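PDB 4ZM6: N-acetyl-beta-D glucosaminidase from Rhizomucor miehei CAU432, which probably hydrolyses beta-linked N-acetylglucosamine residues through a glycoside hydrolase family 3 domain and acetylates glucosamine through an acetyl-CoA-binding GCN5-related acetyltransferase region. Local coordinates for residues A[14-20]-A[37-43]. Numbering follows the deposited sequence.
Sequences GQLLMCG and HNLGSII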
ATOM      1  N   GLY A  14     -17.882  26.064  27.896  1.00 99.66           N
ATOM      2  CA  GLY A  14     -18.969  25.084  27.927  1.00 96.46           C
ATOM      3  C   GLY A  14     -19.097  24.282  26.642  1.00 92.68           C
ATOM      4  O   GLY A  14     -19.535  23.131  26.666  1.00 91.76           O
ATOM      5  N   GLN A  15     -18.705  24.886  25.521  1.00 89.12           N
ATOM      6  CA  GLN A  15     -18.733  24.213  24.218  1.00 88.94           C
ATOM      7  C   GLN A  15     -17.795  22.993  24.171  1.00 86.55           C
ATOM      8  O   GLN A  15     -17.998  22.086  23.360  1.00 87.74           O
ATOM      9  CB  GLN A  15     -18.374  25.192  23.084  1.00 89.57           C
ATOM     10  CG  GLN A  15     -19.320  26.383  22.909  1.00 91.01           C
ATOM     11  CD  GLN A  15     -20.715  26.001  22.422  1.00 90.85           C
ATOM     12  OE1 GLN A  15     -21.556  25.542  23.195  1.00 89.15           O
ATOM     13  NE2 GLN A  15     -20.973  26.221  21.137  1.00 90.14           N
ATOM     14  N   LEU A  16     -16.789  22.974  25.049  1.00 80.65           N
ATOM     15  CA  LEU A  16     -15.802  21.888  25.110  1.00 77.09           C
ATOM     16  C   LEU A  16     -16.240  20.677  25.945  1.00 75.70           C
ATOM     17  O   LEU A  16     -15.407  19.835  26.287  1.00 74.50           O
ATOM     18  CB  LEU A  16     -14.463  22.419  25.653  1.00 75.64           C
ATOM     19  CG  LEU A  16     -13.520  23.097  24.657  1.00 76.48           C
ATOM     20  CD1 LEU A  16     -14.253  24.073  23.753  1.00 76.47           C
ATOM     21  CD2 LEU A  16     -12.369  23.780  25.385  1.00 75.79           C
ATOM     22  N   LEU A  17     -17.530  20.569  26.262  1.00 75.86           N
ATOM     23  CA  LEU A  17     -18.014  19.457  27.084  1.00 77.93           C
ATOM     24  C   LEU A  17     -19.200  18.710  26.495  1.00 78.94           C
ATOM     25  O   LEU A  17     -19.938  19.232  25.658  1.00 78.81           O
ATOM     26  CB  LEU A  17     -18.375  19.939  28.492  1.00 79.17           C
ATOM     27  CG  LEU A  17     -17.256  19.813  29.529  1.00 79.59           C
ATOM     28  CD1 LEU A  17     -16.461  21.108  29.634  1.00 77.40           C
ATOM     29  CD2 LEU A  17     -17.843  19.421  30.876  1.00 82.31           C
ATOM     30  N   MET A  18     -19.357  17.473  26.965  1.00 80.86           N
ATOM     31  CA  MET A  18     -20.450  16.593  26.579  1.00 84.65           C
ATOM     32  C   MET A  18     -20.884  15.841  27.828  1.00 89.55           C
ATOM     33  O   MET A  18     -20.073  15.145  28.446  1.00 90.37           O
ATOM     34  CB  MET A  18     -19.989  15.607  25.503  1.00 84.14           C
ATOM     35  CG  MET A  18     -21.096  14.721  24.947  1.00 83.21           C
ATOM     36  SD  MET A  18     -20.519  13.620  23.639  1.00 82.34           S
ATOM     37  CE  MET A  18     -20.165  14.801  22.339  1.00 81.14           C
ATOM     38  N   CYS A  19     -22.154  15.987  28.201  1.00 93.86           N
ATOM     39  CA  CYS A  19     -22.645  15.482  29.481  1.00 93.27           C
ATOM     40  C   CYS A  19     -24.019  14.837  29.340  1.00 92.16           C
ATOM     41  O   CYS A  19     -24.852  15.298  28.557  1.00 87.82           O
ATOM     42  CB  CYS A  19     -22.710  16.626  30.496  1.00 95.72           C
ATOM     43  SG  CYS A  19     -21.294  17.758  30.450  1.00 98.79           S
ATOM     44  N   GLY A  20     -24.246  13.775  30.112  1.00 93.62           N
ATOM     45  CA  GLY A  20     -25.503  13.028  30.069  1.00 95.48           C
ATOM     46  C   GLY A  20     -26.442  13.350  31.216  1.00 98.28           C
ATOM     47  O   GLY A  20     -26.305  14.384  31.879  1.00 98.19           O
ATOM     48  N   HIS A  37     -23.867  27.695  32.124  1.00116.99           N
ATOM     49  CA  HIS A  37     -22.474  27.387  31.798  1.00115.72           C
ATOM     50  C   HIS A  37     -22.218  27.097  30.312  1.00112.51           C
ATOM     51  O   HIS A  37     -21.140  26.615  29.956  1.00113.85           O
ATOM     52  CB  HIS A  37     -22.017  26.211  32.661  1.00117.58           C
ATOM     53  CG  HIS A  37     -22.347  26.378  34.112  1.00119.54           C
ATOM     54  ND1 HIS A  37     -21.496  26.995  35.002  1.00120.61           N
ATOM     55  CD2 HIS A  37     -23.448  26.033  34.820  1.00120.44           C
ATOM     56  CE1 HIS A  37     -22.051  27.010  36.200  1.00123.07           C
ATOM     57  NE2 HIS A  37     -23.237  26.434  36.116  1.00123.00           N
ATOM     58  N   ASN A  38     -23.203  27.393  29.460  1.00107.22           N
ATOM     59  CA  ASN A  38     -23.045  27.340  27.999  1.00102.27           C
ATOM     60  C   ASN A  38     -22.628  25.960  27.464  1.00100.18           C
ATOM     61  O   ASN A  38     -21.863  25.870  26.501  1.00 98.26           O
ATOM     62  CB  ASN A  38     -22.039  28.417  27.552  1.00100.11           C
ATOM     63  CG  ASN A  38     -22.188  28.812  26.085  1.00 97.24           C
ATOM     64  OD1 ASN A  38     -23.239  28.627  25.473  1.00 97.44           O
ATOM     65  ND2 ASN A  38     -21.126  29.374  25.520  1.00 92.46           N
ATOM     66  N   LEU A  39     -23.141  24.895  28.085  1.00 98.00           N
ATOM     67  CA  LEU A  39     -22.842  23.520  27.660  1.00 96.27           C
ATOM     68  C   LEU A  39     -23.177  23.378  26.175  1.00 99.07           C
ATOM     69  O   LEU A  39     -24.253  23.796  25.742  1.00101.94           O
ATOM     70  CB  LEU A  39     -23.652  22.499  28.474  1.00 93.98           C
ATOM     71  CG  LEU A  39     -23.012  21.160  28.873  1.00 95.21           C
ATOM     72  CD1 LEU A  39     -24.096  20.111  29.097  1.00 95.69           C
ATOM     73  CD2 LEU A  39     -22.005  20.643  27.862  1.00 95.54           C
ATOM     74  N   GLY A  40     -22.257  22.798  25.403  1.00 97.14           N
ATOM     75  CA  GLY A  40     -22.396  22.716  23.947  1.00 91.85           C
ATOM     76  C   GLY A  40     -22.810  21.378  23.361  1.00 88.30           C
ATOM     77  O   GLY A  40     -23.189  21.317  22.190  1.00 89.75           O
ATOM     78  N   SER A  41     -22.724  20.305  24.146  1.00 82.46           N
ATOM     79  CA  SER A  41     -23.034  18.966  23.651  1.00 80.88           C
ATOM     80  C   SER A  41     -23.679  18.100  24.729  1.00 79.92           C
ATOM     81  O   SER A  41     -23.331  18.196  25.904  1.00 78.36           O
ATOM     82  CB  SER A  41     -21.763  18.280  23.136  1.00 81.55           C
ATOM     83  OG  SER A  41     -20.882  19.201  22.507  1.00 81.89           O
ATOM     84  N   ILE A  42     -24.614  17.252  24.312  1.00 80.97           N
ATOM     85  CA  ILE A  42     -25.295  16.312  25.199  1.00 83.46           C
ATOM     86  C   ILE A  42     -25.008  14.900  24.710  1.00 86.25           C
ATOM     87  O   ILE A  42     -24.747  14.697  23.524  1.00 90.95           O
ATOM     88  CB  ILE A  42     -26.827  16.533  25.183  1.00 84.40           C
ATOM     89  CG1 ILE A  42     -27.178  17.987  25.532  1.00 85.18           C
ATOM     90  CG2 ILE A  42     -27.538  15.566  26.128  1.00 82.06           C
ATOM     91  CD1 ILE A  42     -26.760  18.423  26.923  1.00 85.52           C
ATOM     92  N   ILE A  43     -25.055  13.931  25.624  1.00 87.97           N
ATOM     93  CA  ILE A  43     -24.976  12.509  25.268  1.00 87.65           C
ATOM     94  C   ILE A  43     -26.152  11.757  25.891  1.00 83.17           C
ATOM     95  O   ILE A  43     -26.556  12.046  27.017  1.00 84.09           O
ATOM     96  CB  ILE A  43     -23.623  11.870  25.683  1.00 90.48           C
ATOM     97  CG1 ILE A  43     -23.639  10.354  25.423  1.00 94.48           C
ATOM     98  CG2 ILE A  43     -23.293  12.165  27.141  1.00 90.00           C
ATOM     99  CD1 ILE A  43     -22.276   9.694  25.467  1.00 95.15           C
TER
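Cys-19 and Ile-43 are joined by a backbone hydrogen bond: Ile-43 N donates to Cys-19 O at 3.2 Å, with an angle of 160° at the hydrogen. The return bond, Cys-19 N to Ser-41 O, is weak at 3.4 Å, and together the two bracket Ile-42 in parallel register. On the face bearing Cys-19 and Ile-42, the branched end of Leu-39 meets the first strand: its CD1 lies 3.9 Å from Cys-19 SG, while its CD2 reaches Leu-17 CB at 3.8 Å. On the other face, Met-18 extends with CG anti to its backbone N (chi1 -175°) and crosses the side chain of Ile-43 at about a right angle, CG meeting Ile-43 CB at 3.9 Å. The chain then bends at chi3, bringing Met-18 CE alongside Ser-41 CB.

These neighbours are the first two strands of the TIM-barrel-type glycoside hydrolase family 3 domain, linked through helix 28-37 as a beta-alpha-beta crossover. Ahead of the strands, Gly-14 O accepts from Gly-40 N (3.0 Å) and from Leu-17 N, which arrive from opposite faces of its carbonyl plane. Gly-14 CA also makes a CA-H...O contact with His-37 O, at the point where Asn-38 leaves the helix with positive phi. Farther out, Met-18 bonds through its backbone to strand 296-298, Ile-42 likewise to Phe-76, and His-37 ND1 is hydrogen-bonded to Tyr-313 OH on helix 304-318.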